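Local atomic coordinates of 3-chlorocatechol 1,2-dioxygenase (Rhodococcus opacus, PDB entry 2BOY), a protein that probably catalyses the iron(III)-dependent intradiol ring cleavage of catechols, 3-chlorocatechol among them, as a member of the intradiol dioxygenase family. Residues 206-216 / 223-232; 98-109 / 154-163. One frame throughout, in Å; residues are numbered along the deposited sequence.

Contact 1 of 2, residues 206-216 / 223-232; sequences TQLYFENGQWT and AVKPELLLSL
Tyr209 pairs with Leu229, and Phe210 with Leu230, as neighbours on two parallel strands. Three backbone hydrogen bonds hold them. Tyr209 N gives a nearly straight one to Leu228 O (2.8 Å, N-H...O angle 176°), Tyr209 O accepts Leu230 N, and Glu211 N closes the run on Leu230 O, where strand 206-210 ends in the type I turn from Phe210 to Gly213.

The main ring contact is a CH-pi interaction: Val224 CG2 sits over the middle of the Tyr209 ring, 3.7 Å from its centroid. With CG anti to the carbonyl carbon (chi1 -56°), the ring reaches across to Ala223 and Val224, while Tyr209 CB rests on Leu229 CD2 at 3.7 Å. Its hydroxyl makes a weak bond to Ala223 O, 2.9 Å from Tyr209 OH, and is bonded to Arg188. A phenylalanine here would take away the hydroxyl, and Arg188 would probably lose a partner that fixes it beside the pocket, with Ala223 O left to Ser73.

Apolar packing fills the other face of the sheet. Leu230 CD1 touches Leu208 CB at 3.8 Å and Phe210 CE2 at 4.0 Å, Phe210 and Leu230 running side by side. Leu232 CD1 meets the edge of the Phe210 ring.

At the solvent end one water donates to Glu211 OE1 and Asn212 OD1 and accepts from Leu232 N, bridging the two segments.

Gln207, in the benzhydroxamic acid pocket, also bonds Arg188 through OE1, which is consistent with a second-shell position for Tyr209: its ring lies under the Val224 methyl while its hydroxyl meets an arginine that lines the pocket.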
loop_
_atom_site.group_PDB
_atom_site.type_symbol
_atom_site.label_atom_id
_atom_site.label_comp_id
_atom_site.label_asym_id
_atom_site.label_seq_id
_atom_site.Cartn_x
_atom_site.Cartn_y
_atom_site.Cartn_z
ATOM N N THR A 206 -20.896 6.128 -14.135
ATOM C CA THR A 206 -21.807 5.976 -13.024
ATOM C C THR A 206 -22.245 4.505 -12.882
ATOM O O THR A 206 -21.813 3.645 -13.652
ATOM C CB THR A 206 -23.014 6.971 -13.196
ATOM O OG1 THR A 206 -23.776 7.061 -11.982
ATOM C CG2 THR A 206 -24.018 6.549 -14.299
ATOM N N GLN A 207 -23.071 4.251 -11.883
ATOM C CA GLN A 207 -23.577 2.893 -11.601
ATOM C C GLN A 207 -25.012 3.053 -11.199
ATOM O O GLN A 207 -25.356 4.040 -10.546
ATOM C CB GLN A 207 -22.866 2.321 -10.388
ATOM C CG GLN A 207 -21.405 1.997 -10.650
ATOM C CD GLN A 207 -20.796 1.115 -9.598
ATOM O OE1 GLN A 207 -21.464 0.237 -9.033
ATOM N NE2 GLN A 207 -19.516 1.323 -9.348
ATOM N N LEU A 208 -25.849 2.061 -11.500
ATOM C CA LEU A 208 -27.235 2.138 -11.008
ATOM C C LEU A 208 -27.514 0.868 -10.210
ATOM O O LEU A 208 -27.103 -0.189 -10.624
ATOM C CB LEU A 208 -28.217 2.265 -12.189
ATOM C CG LEU A 208 -27.997 3.565 -12.998
ATOM C CD1 LEU A 208 -28.802 3.584 -14.294
ATOM C CD2 LEU A 208 -28.309 4.806 -12.138
ATOM N N TYR A 209 -28.173 1.015 -9.075
ATOM C CA TYR A 209 -28.427 -0.051 -8.105
ATOM C C TYR A 209 -29.932 -0.295 -8.046
ATOM O O TYR A 209 -30.692 0.434 -8.658
ATOM C CB TYR A 209 -27.957 0.412 -6.741
ATOM C CG TYR A 209 -26.503 0.835 -6.716
ATOM C CD1 TYR A 209 -26.146 2.169 -6.873
ATOM C CD2 TYR A 209 -25.490 -0.117 -6.525
ATOM C CE1 TYR A 209 -24.812 2.552 -6.871
ATOM C CE2 TYR A 209 -24.146 0.259 -6.523
ATOM C CZ TYR A 209 -23.826 1.592 -6.692
ATOM O OH TYR A 209 -22.505 1.982 -6.668
ATOM N N PHE A 210 -30.368 -1.330 -7.340
ATOM C CA PHE A 210 -31.800 -1.726 -7.311
ATOM C C PHE A 210 -32.314 -1.494 -5.892
ATOM O O PHE A 210 -31.738 -2.034 -4.945
ATOM C CB PHE A 210 -31.913 -3.168 -7.754
ATOM C CG PHE A 210 -31.405 -3.391 -9.139
ATOM C CD1 PHE A 210 -30.099 -3.804 -9.366
ATOM C CD2 PHE A 210 -32.209 -3.089 -10.236
ATOM C CE1 PHE A 210 -29.630 -3.947 -10.641
ATOM C CE2 PHE A 210 -31.734 -3.240 -11.522
ATOM C CZ PHE A 210 -30.442 -3.670 -11.723
ATOM N N GLU A 211 -33.314 -0.615 -5.767
ATOM C CA GLU A 211 -33.923 -0.160 -4.500
ATOM C C GLU A 211 -34.046 -1.265 -3.455
ATOM O O GLU A 211 -33.678 -1.120 -2.294
ATOM C CB GLU A 211 -35.358 0.259 -4.796
ATOM C CG GLU A 211 -35.661 1.670 -4.402
ATOM C CD GLU A 211 -36.858 2.190 -5.139
ATOM O OE1 GLU A 211 -37.751 1.380 -5.493
ATOM O OE2 GLU A 211 -36.878 3.405 -5.375
ATOM N N ASN A 212 -34.575 -2.382 -3.912
ATOM C CA ASN A 212 -34.974 -3.469 -3.037
ATOM C C ASN A 212 -33.813 -4.418 -2.701
ATOM O O ASN A 212 -33.995 -5.377 -1.961
ATOM C CB ASN A 212 -36.109 -4.212 -3.753
ATOM C CG ASN A 212 -36.516 -3.515 -5.090
ATOM O OD1 ASN A 212 -37.714 -3.396 -5.403
ATOM N ND2 ASN A 212 -35.513 -3.039 -5.867
ATOM N N GLY A 213 -32.622 -4.123 -3.216
ATOM C CA GLY A 213 -31.544 -5.099 -3.228
ATOM C C GLY A 213 -30.793 -5.172 -1.915
ATOM O O GLY A 213 -30.713 -4.203 -1.167
ATOM N N GLN A 214 -30.219 -6.326 -1.623
ATOM C CA GLN A 214 -29.449 -6.428 -0.391
ATOM C C GLN A 214 -28.129 -5.671 -0.606
ATOM O O GLN A 214 -27.679 -5.537 -1.732
ATOM C CB GLN A 214 -29.227 -7.916 -0.012
ATOM C CG GLN A 214 -28.641 -8.759 -1.106
ATOM C CD GLN A 214 -28.930 -10.282 -0.970
ATOM O OE1 GLN A 214 -28.976 -10.834 0.147
ATOM N NE2 GLN A 214 -29.107 -10.950 -2.116
ATOM N N TRP A 215 -27.549 -5.176 0.472
ATOM C CA TRP A 215 -26.241 -4.494 0.465
ATOM C C TRP A 215 -26.271 -3.028 -0.008
ATOM O O TRP A 215 -25.234 -2.392 0.006
ATOM C CB TRP A 215 -25.173 -5.309 -0.313
ATOM C CG TRP A 215 -25.175 -6.780 0.012
ATOM C CD1 TRP A 215 -25.509 -7.809 -0.823
ATOM C CD2 TRP A 215 -24.798 -7.391 1.261
ATOM N NE1 TRP A 215 -25.375 -9.015 -0.167
ATOM C CE2 TRP A 215 -24.948 -8.785 1.113
ATOM C CE3 TRP A 215 -24.346 -6.892 2.491
ATOM C CZ2 TRP A 215 -24.669 -9.693 2.159
ATOM C CZ3 TRP A 215 -24.053 -7.786 3.524
ATOM C CH2 TRP A 215 -24.213 -9.172 3.349
ATOM N N THR A 216 -27.432 -2.465 -0.398
ATOM C CA THR A 216 -27.409 -1.041 -0.806
ATOM C C THR A 216 -27.012 -0.094 0.328
ATOM O O THR A 216 -26.544 1.025 0.070
ATOM C CB THR A 216 -28.725 -0.563 -1.409
ATOM O OG1 THR A 216 -29.742 -0.581 -0.385
ATOM C CG2 THR A 216 -29.189 -1.538 -2.500
ATOM N N ALA A 223 -19.842 3.033 -2.593
ATOM C CA ALA A 223 -20.078 3.764 -3.832
ATOM C C ALA A 223 -21.567 3.965 -4.152
ATOM O O ALA A 223 -21.906 4.405 -5.267
ATOM C CB ALA A 223 -19.378 3.029 -5.017
ATOM N N VAL A 224 -22.463 3.652 -3.200
ATOM C CA VAL A 224 -23.878 3.850 -3.460
ATOM C C VAL A 224 -24.204 5.326 -3.170
ATOM O O VAL A 224 -23.748 5.892 -2.181
ATOM C CB VAL A 224 -24.792 2.932 -2.633
ATOM C CG1 VAL A 224 -26.296 3.312 -2.747
ATOM C CG2 VAL A 224 -24.580 1.457 -3.020
ATOM N N LYS A 225 -24.965 5.929 -4.073
ATOM C CA LYS A 225 -25.536 7.269 -3.834
ATOM C C LYS A 225 -27.053 7.201 -4.097
ATOM O O LYS A 225 -27.539 6.388 -4.914
ATOM C CB LYS A 225 -24.832 8.341 -4.709
ATOM C CG LYS A 225 -23.284 8.359 -4.583
ATOM C CD LYS A 225 -22.706 9.423 -5.502
ATOM C CE LYS A 225 -21.157 9.435 -5.597
ATOM N NZ LYS A 225 -20.768 10.476 -6.618
ATOM N N PRO A 226 -27.819 8.011 -3.362
ATOM C CA PRO A 226 -29.267 7.882 -3.383
ATOM C C PRO A 226 -29.855 8.180 -4.754
ATOM O O PRO A 226 -30.908 7.639 -5.035
ATOM C CB PRO A 226 -29.749 8.903 -2.337
ATOM C CG PRO A 226 -28.604 9.874 -2.129
ATOM C CD PRO A 226 -27.335 9.100 -2.470
ATOM N N GLU A 227 -29.234 9.044 -5.553
ATOM C CA GLU A 227 -29.744 9.352 -6.898
ATOM C C GLU A 227 -29.652 8.171 -7.843
ATOM O O GLU A 227 -30.288 8.195 -8.889
ATOM C CB GLU A 227 -28.987 10.527 -7.544
ATOM C CG GLU A 227 -29.007 11.815 -6.722
ATOM C CD GLU A 227 -27.950 11.881 -5.608
ATOM O OE1 GLU A 227 -27.929 12.911 -4.857
ATOM O OE2 GLU A 227 -27.155 10.918 -5.440
ATOM N N LEU A 228 -28.909 7.131 -7.440
ATOM C CA LEU A 228 -28.585 5.990 -8.332
ATOM C C LEU A 228 -29.381 4.700 -8.011
ATOM O O LEU A 228 -29.121 3.632 -8.566
ATOM C CB LEU A 228 -27.080 5.692 -8.224
ATOM C CG LEU A 228 -26.167 6.916 -8.523
ATOM C CD1 LEU A 228 -24.709 6.566 -8.269
ATOM C CD2 LEU A 228 -26.412 7.424 -9.974
ATOM N N LEU A 229 -30.354 4.816 -7.130
ATOM C CA LEU A 229 -31.215 3.693 -6.810
ATOM C C LEU A 229 -32.444 3.612 -7.738
ATOM O O LEU A 229 -33.222 4.573 -7.854
ATOM C CB LEU A 229 -31.605 3.733 -5.330
ATOM C CG LEU A 229 -30.414 3.564 -4.343
ATOM C CD1 LEU A 229 -30.796 4.167 -2.994
ATOM C CD2 LEU A 229 -30.113 2.083 -4.204
ATOM N N LEU A 230 -32.586 2.475 -8.415
ATOM C CA LEU A 230 -33.670 2.288 -9.372
ATOM C C LEU A 230 -34.837 1.593 -8.705
ATOM O O LEU A 230 -34.628 0.784 -7.798
ATOM C CB LEU A 230 -33.221 1.374 -10.506
ATOM C CG LEU A 230 -32.043 1.826 -11.378
ATOM C CD1 LEU A 230 -31.649 0.693 -12.331
ATOM C CD2 LEU A 230 -32.359 3.103 -12.156
ATOM N N SER A 231 -36.042 1.911 -9.167
ATOM C CA SER A 231 -37.247 1.156 -8.805
ATOM C C SER A 231 -37.606 0.215 -9.941
ATOM O O SER A 231 -37.532 0.576 -11.109
ATOM C CB SER A 231 -38.408 2.108 -8.530
ATOM O OG SER A 231 -38.719 2.864 -9.682
ATOM N N LEU A 232 -38.006 -0.992 -9.580
ATOM C CA LEU A 232 -38.377 -2.043 -10.508
ATOM C C LEU A 232 -39.896 -2.250 -10.478
ATOM O O LEU A 232 -40.494 -2.323 -9.376
ATOM C CB LEU A 232 -37.735 -3.335 -10.032
ATOM C CG LEU A 232 -36.525 -3.930 -10.749
ATOM C CD1 LEU A 232 -35.724 -2.889 -11.532
ATOM C CD2 LEU A 232 -35.675 -4.765 -9.780
HETATM O O HOH W 1 -38.525 -1.079 -6.670
#

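Contact 2 of 2, residues 98-109 / 154-163; sequences ESGDTLIFRGEV and NGRFTLRTIV
Phe105 and Phe157 meet rim to rim in the apolar centre, Phe105 CD1 lying 3.7 Å from Phe157 CE1. Their planes differ by only 7°, but the centroids are 5.9 Å apart and neither ring covers the other's face. What Phe157 does cover is Gly107. With CG set between the backbone N and the carbonyl carbon (chi1 62°), its ring lies across the neighbouring strand, with Gly107 CA 3.8 Å from the centroid in a CH-pi contact. Further along the same face Leu103 and Thr161 run side by side, and Leu103 CB meets Val163 CG2 at 3.9 Å; the Thr161 hydroxyl is bonded to Gln126.

These are strands 102-109 and 156-162 of the beta core of the intradiol dioxygenases, paired antiparallel. Hydrogen-bonded pairs (Leu103-Thr161, Phe105-Leu159, Gly107-Phe157) alternate with non-hydrogen-bonded ones, and strand 241-250 takes up the other edge of 102-109. Val163 N to Asp101 O and Val109 N to Gly155 O carry the pairing past both ends.

Ile162 CD1, at the end of its strand, packs at 3.6 Å on Glu98 CG, which lies before strand 102-109, while the Glu98 carboxylate is held by Arg95. Nearby a water bridges Asp101 N and Val163 O. On the outward face Ile104 CD1 rests against Arg160 CG.

At the far polar edge the Glu108 carboxylate stacks over one face of the Arg156 guanidinium, the planes 24° apart. Glu108 OE2 is 3.5 Å from Arg156 NH2, a salt bridge of charges alone, with no N-H aimed at the oxygen; a water links Glu108 OE2 to Asn154 O.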
loop_
_atom_site.group_PDB
_atom_site.type_symbol
_atom_site.label_atom_id
_atom_site.label_comp_id
_atom_site.label_asym_id
_atom_site.label_seq_id
_atom_site.Cartn_x
_atom_site.Cartn_y
_atom_site.Cartn_z
ATOM N N GLU A 98 -29.141 -18.390 -20.464
ATOM C CA GLU A 98 -28.750 -17.480 -19.382
ATOM C C GLU A 98 -29.795 -17.457 -18.282
ATOM O O GLU A 98 -30.970 -17.255 -18.563
ATOM C CB GLU A 98 -28.537 -16.069 -19.951
ATOM C CG GLU A 98 -27.763 -15.144 -19.036
ATOM C CD GLU A 98 -26.307 -15.519 -18.946
ATOM O OE1 GLU A 98 -25.672 -15.711 -20.013
ATOM O OE2 GLU A 98 -25.803 -15.623 -17.794
ATOM N N SER A 99 -29.400 -17.694 -17.033
ATOM C CA SER A 99 -30.389 -17.622 -15.955
ATOM C C SER A 99 -30.542 -16.212 -15.387
ATOM O O SER A 99 -29.706 -15.348 -15.657
ATOM C CB SER A 99 -30.085 -18.614 -14.839
ATOM O OG SER A 99 -28.866 -18.303 -14.227
ATOM N N GLY A 100 -31.607 -16.020 -14.601
ATOM C CA GLY A 100 -31.916 -14.756 -13.946
ATOM C C GLY A 100 -33.213 -14.128 -14.437
ATOM O O GLY A 100 -33.807 -14.588 -15.399
ATOM N N ASP A 101 -33.670 -13.101 -13.738
ATOM C CA ASP A 101 -34.888 -12.391 -14.051
ATOM C C ASP A 101 -34.604 -11.404 -15.187
ATOM O O ASP A 101 -33.606 -10.690 -15.121
ATOM C CB ASP A 101 -35.357 -11.611 -12.812
ATOM C CG ASP A 101 -35.652 -12.522 -11.606
ATOM O OD1 ASP A 101 -36.200 -13.614 -11.821
ATOM O OD2 ASP A 101 -35.362 -12.219 -10.437
ATOM N N THR A 102 -35.464 -11.376 -16.203
ATOM C CA THR A 102 -35.340 -10.443 -17.336
ATOM C C THR A 102 -35.568 -9.030 -16.861
ATOM O O THR A 102 -36.482 -8.771 -16.075
ATOM C CB THR A 102 -36.367 -10.791 -18.435
ATOM O OG1 THR A 102 -35.983 -12.031 -19.041
ATOM C CG2 THR A 102 -36.257 -9.796 -19.598
ATOM N N LEU A 103 -34.718 -8.116 -17.327
ATOM C CA LEU A 103 -34.832 -6.723 -16.976
ATOM C C LEU A 103 -34.948 -5.919 -18.259
ATOM O O LEU A 103 -34.084 -6.065 -19.156
ATOM C CB LEU A 103 -33.572 -6.241 -16.207
ATOM C CG LEU A 103 -33.587 -4.732 -15.889
ATOM C CD1 LEU A 103 -34.767 -4.348 -14.965
ATOM C CD2 LEU A 103 -32.225 -4.261 -15.295
ATOM N N ILE A 104 -35.959 -5.057 -18.337
ATOM C CA ILE A 104 -36.076 -4.118 -19.467
ATOM C C ILE A 104 -35.748 -2.756 -18.929
ATOM O O ILE A 104 -36.434 -2.234 -18.015
ATOM C CB ILE A 104 -37.470 -4.148 -20.135
ATOM C CG1 ILE A 104 -37.855 -5.595 -20.528
ATOM C CG2 ILE A 104 -37.529 -3.180 -21.304
ATOM C CD1 ILE A 104 -36.872 -6.313 -21.475
ATOM N N PHE A 105 -34.689 -2.171 -19.493
ATOM C CA PHE A 105 -34.173 -0.888 -18.991
ATOM C C PHE A 105 -34.463 0.204 -20.027
ATOM O O PHE A 105 -34.050 0.077 -21.184
ATOM C CB PHE A 105 -32.670 -1.004 -18.663
ATOM C CG PHE A 105 -32.064 0.274 -18.121
ATOM C CD1 PHE A 105 -31.860 1.371 -18.957
ATOM C CD2 PHE A 105 -31.695 0.371 -16.776
ATOM C CE1 PHE A 105 -31.309 2.586 -18.478
ATOM C CE2 PHE A 105 -31.106 1.561 -16.268
ATOM C CZ PHE A 105 -30.947 2.686 -17.141
ATOM N N ARG A 106 -35.255 1.209 -19.645
ATOM C CA ARG A 106 -35.611 2.298 -20.558
ATOM C C ARG A 106 -34.777 3.501 -20.153
ATOM O O ARG A 106 -34.969 4.074 -19.056
ATOM C CB ARG A 106 -37.117 2.621 -20.441
ATOM C CG ARG A 106 -38.002 1.431 -20.827
ATOM C CD ARG A 106 -39.530 1.672 -20.650
ATOM N NE ARG A 106 -40.304 0.415 -20.835
ATOM C CZ ARG A 106 -40.419 -0.188 -22.004
ATOM N NH1 ARG A 106 -39.824 0.373 -23.044
ATOM N NH2 ARG A 106 -41.135 -1.315 -22.142
ATOM N N GLY A 107 -33.835 3.883 -21.028
ATOM C CA GLY A 107 -32.927 4.985 -20.758
ATOM C C GLY A 107 -33.281 6.243 -21.532
ATOM O O GLY A 107 -33.894 6.191 -22.613
ATOM N N GLU A 108 -32.904 7.385 -20.967
ATOM C CA GLU A 108 -32.999 8.649 -21.677
ATOM C C GLU A 108 -31.752 9.435 -21.263
ATOM O O GLU A 108 -31.311 9.367 -20.083
ATOM C CB GLU A 108 -34.290 9.425 -21.277
ATOM C CG GLU A 108 -34.506 10.723 -22.099
ATOM C CD GLU A 108 -35.656 11.599 -21.604
ATOM O OE1 GLU A 108 -35.951 11.584 -20.381
ATOM O OE2 GLU A 108 -36.228 12.345 -22.442
ATOM N N VAL A 109 -31.197 10.179 -22.210
ATOM C CA VAL A 109 -30.086 11.081 -21.931
ATOM C C VAL A 109 -30.484 12.479 -22.422
ATOM O O VAL A 109 -30.864 12.624 -23.595
ATOM C CB VAL A 109 -28.741 10.668 -22.596
ATOM C CG1 VAL A 109 -27.601 11.619 -22.095
ATOM C CG2 VAL A 109 -28.360 9.141 -22.335
ATOM N N ASN A 154 -34.601 10.723 -30.097
ATOM C CA ASN A 154 -35.279 11.260 -28.937
ATOM C C ASN A 154 -34.462 11.158 -27.667
ATOM O O ASN A 154 -34.984 11.403 -26.600
ATOM C CB ASN A 154 -36.629 10.571 -28.748
ATOM C CG ASN A 154 -37.538 10.761 -29.961
ATOM O OD1 ASN A 154 -37.620 11.857 -30.512
ATOM N ND2 ASN A 154 -38.213 9.696 -30.376
ATOM N N GLY A 155 -33.196 10.773 -27.782
ATOM C CA GLY A 155 -32.334 10.657 -26.603
ATOM C C GLY A 155 -32.615 9.391 -25.790
ATOM O O GLY A 155 -32.193 9.299 -24.628
ATOM N N ARG A 156 -33.286 8.419 -26.412
ATOM C CA ARG A 156 -33.793 7.244 -25.714
ATOM C C ARG A 156 -33.193 5.936 -26.217
ATOM O O ARG A 156 -32.681 5.834 -27.335
ATOM C CB ARG A 156 -35.321 7.169 -25.843
ATOM C CG ARG A 156 -36.057 8.246 -25.056
ATOM C CD ARG A 156 -37.602 8.140 -25.140
ATOM N NE ARG A 156 -38.247 9.245 -24.422
ATOM C CZ ARG A 156 -38.473 9.261 -23.091
ATOM N NH1 ARG A 156 -38.143 8.227 -22.321
ATOM N NH2 ARG A 156 -39.049 10.312 -22.527
ATOM N N PHE A 157 -33.298 4.915 -25.377
ATOM C CA PHE A 157 -32.988 3.549 -25.815
ATOM C C PHE A 157 -33.735 2.623 -24.863
ATOM O O PHE A 157 -34.134 3.014 -23.743
ATOM C CB PHE A 157 -31.455 3.244 -25.762
ATOM C CG PHE A 157 -30.859 3.337 -24.366
ATOM C CD1 PHE A 157 -30.907 2.249 -23.493
ATOM C CD2 PHE A 157 -30.284 4.515 -23.918
ATOM C CE1 PHE A 157 -30.363 2.333 -22.215
ATOM C CE2 PHE A 157 -29.737 4.624 -22.627
ATOM C CZ PHE A 157 -29.751 3.526 -21.780
ATOM N N THR A 158 -33.906 1.384 -25.317
ATOM C CA THR A 158 -34.494 0.336 -24.503
ATOM C C THR A 158 -33.481 -0.766 -24.549
ATOM O O THR A 158 -32.992 -1.110 -25.642
ATOM C CB THR A 158 -35.816 -0.144 -25.160
ATOM O OG1 THR A 158 -36.810 0.895 -25.047
ATOM C CG2 THR A 158 -36.419 -1.312 -24.385
ATOM N N LEU A 159 -33.159 -1.327 -23.386
ATOM C CA LEU A 159 -32.112 -2.355 -23.310
ATOM C C LEU A 159 -32.655 -3.569 -22.567
ATOM O O LEU A 159 -33.212 -3.418 -21.466
ATOM C CB LEU A 159 -30.863 -1.780 -22.608
ATOM C CG LEU A 159 -29.671 -2.744 -22.337
ATOM C CD1 LEU A 159 -29.101 -3.253 -23.643
ATOM C CD2 LEU A 159 -28.590 -2.057 -21.511
ATOM N N ARG A 160 -32.503 -4.758 -23.169
ATOM C CA ARG A 160 -32.874 -5.989 -22.484
ATOM C C ARG A 160 -31.651 -6.684 -21.862
ATOM O O ARG A 160 -30.632 -6.915 -22.518
ATOM C CB ARG A 160 -33.582 -6.962 -23.438
ATOM C CG ARG A 160 -33.892 -8.308 -22.811
ATOM C CD ARG A 160 -34.785 -9.241 -23.655
ATOM N NE ARG A 160 -34.262 -10.618 -23.605
ATOM C CZ ARG A 160 -33.903 -11.336 -24.682
ATOM N NH1 ARG A 160 -34.039 -10.830 -25.904
ATOM N NH2 ARG A 160 -33.418 -12.575 -24.547
ATOM N N THR A 161 -31.775 -7.048 -20.601
ATOM C CA THR A 161 -30.712 -7.755 -19.940
ATOM C C THR A 161 -31.331 -8.627 -18.852
ATOM O O THR A 161 -32.518 -8.980 -18.941
ATOM C CB THR A 161 -29.648 -6.737 -19.460
ATOM O OG1 THR A 161 -28.567 -7.420 -18.883
ATOM C CG2 THR A 161 -30.182 -5.779 -18.369
ATOM N N ILE A 162 -30.520 -9.038 -17.891
ATOM C CA ILE A 162 -30.974 -9.813 -16.754
ATOM C C ILE A 162 -30.572 -9.017 -15.523
ATOM O O ILE A 162 -29.633 -8.235 -15.606
ATOM C CB ILE A 162 -30.350 -11.239 -16.871
ATOM C CG1 ILE A 162 -31.358 -12.134 -17.620
ATOM C CG2 ILE A 162 -29.968 -11.828 -15.538
ATOM C CD1 ILE A 162 -30.715 -13.252 -18.436
ATOM N N VAL A 163 -31.323 -9.122 -14.428
ATOM C CA VAL A 163 -30.928 -8.453 -13.172
ATOM C C VAL A 163 -29.638 -9.064 -12.652
ATOM O O VAL A 163 -29.598 -10.279 -12.402
ATOM C CB VAL A 163 -32.051 -8.517 -12.093
ATOM C CG1 VAL A 163 -31.647 -7.746 -10.844
ATOM C CG2 VAL A 163 -33.358 -7.944 -12.652
HETATM O O HOH W 2 -31.527 -12.045 -11.896
HETATM O O HOH W 3 -33.306 -11.174 -20.677
HETATM O O HOH W 4 -36.445 5.363 -22.842
HETATM O O HOH W 5 -37.122 12.380 -25.250
#

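Both contacts belong to one curled sheet, their centres about 15 Å apart, with strand 241-250 running between strands 229-236 and 102-110. Their apolar faces meet directly: Leu208 CD1 of contact 1 lies 3.6 Å from Phe105 CE2 of contact 2, and Phe210 CE2 is 3.9 Å from Leu103 CD2. Contact 1 is the one at the active site. The Gln207 side chain comes within about 3 Å of those of the iron ligands His191 and His193, and about 4 Å of the bound benzhydroxamic acid (nearest atoms). Contact 2 stands further back: the side chain of Thr161 is about 13 Å from the bound iron(III) ion.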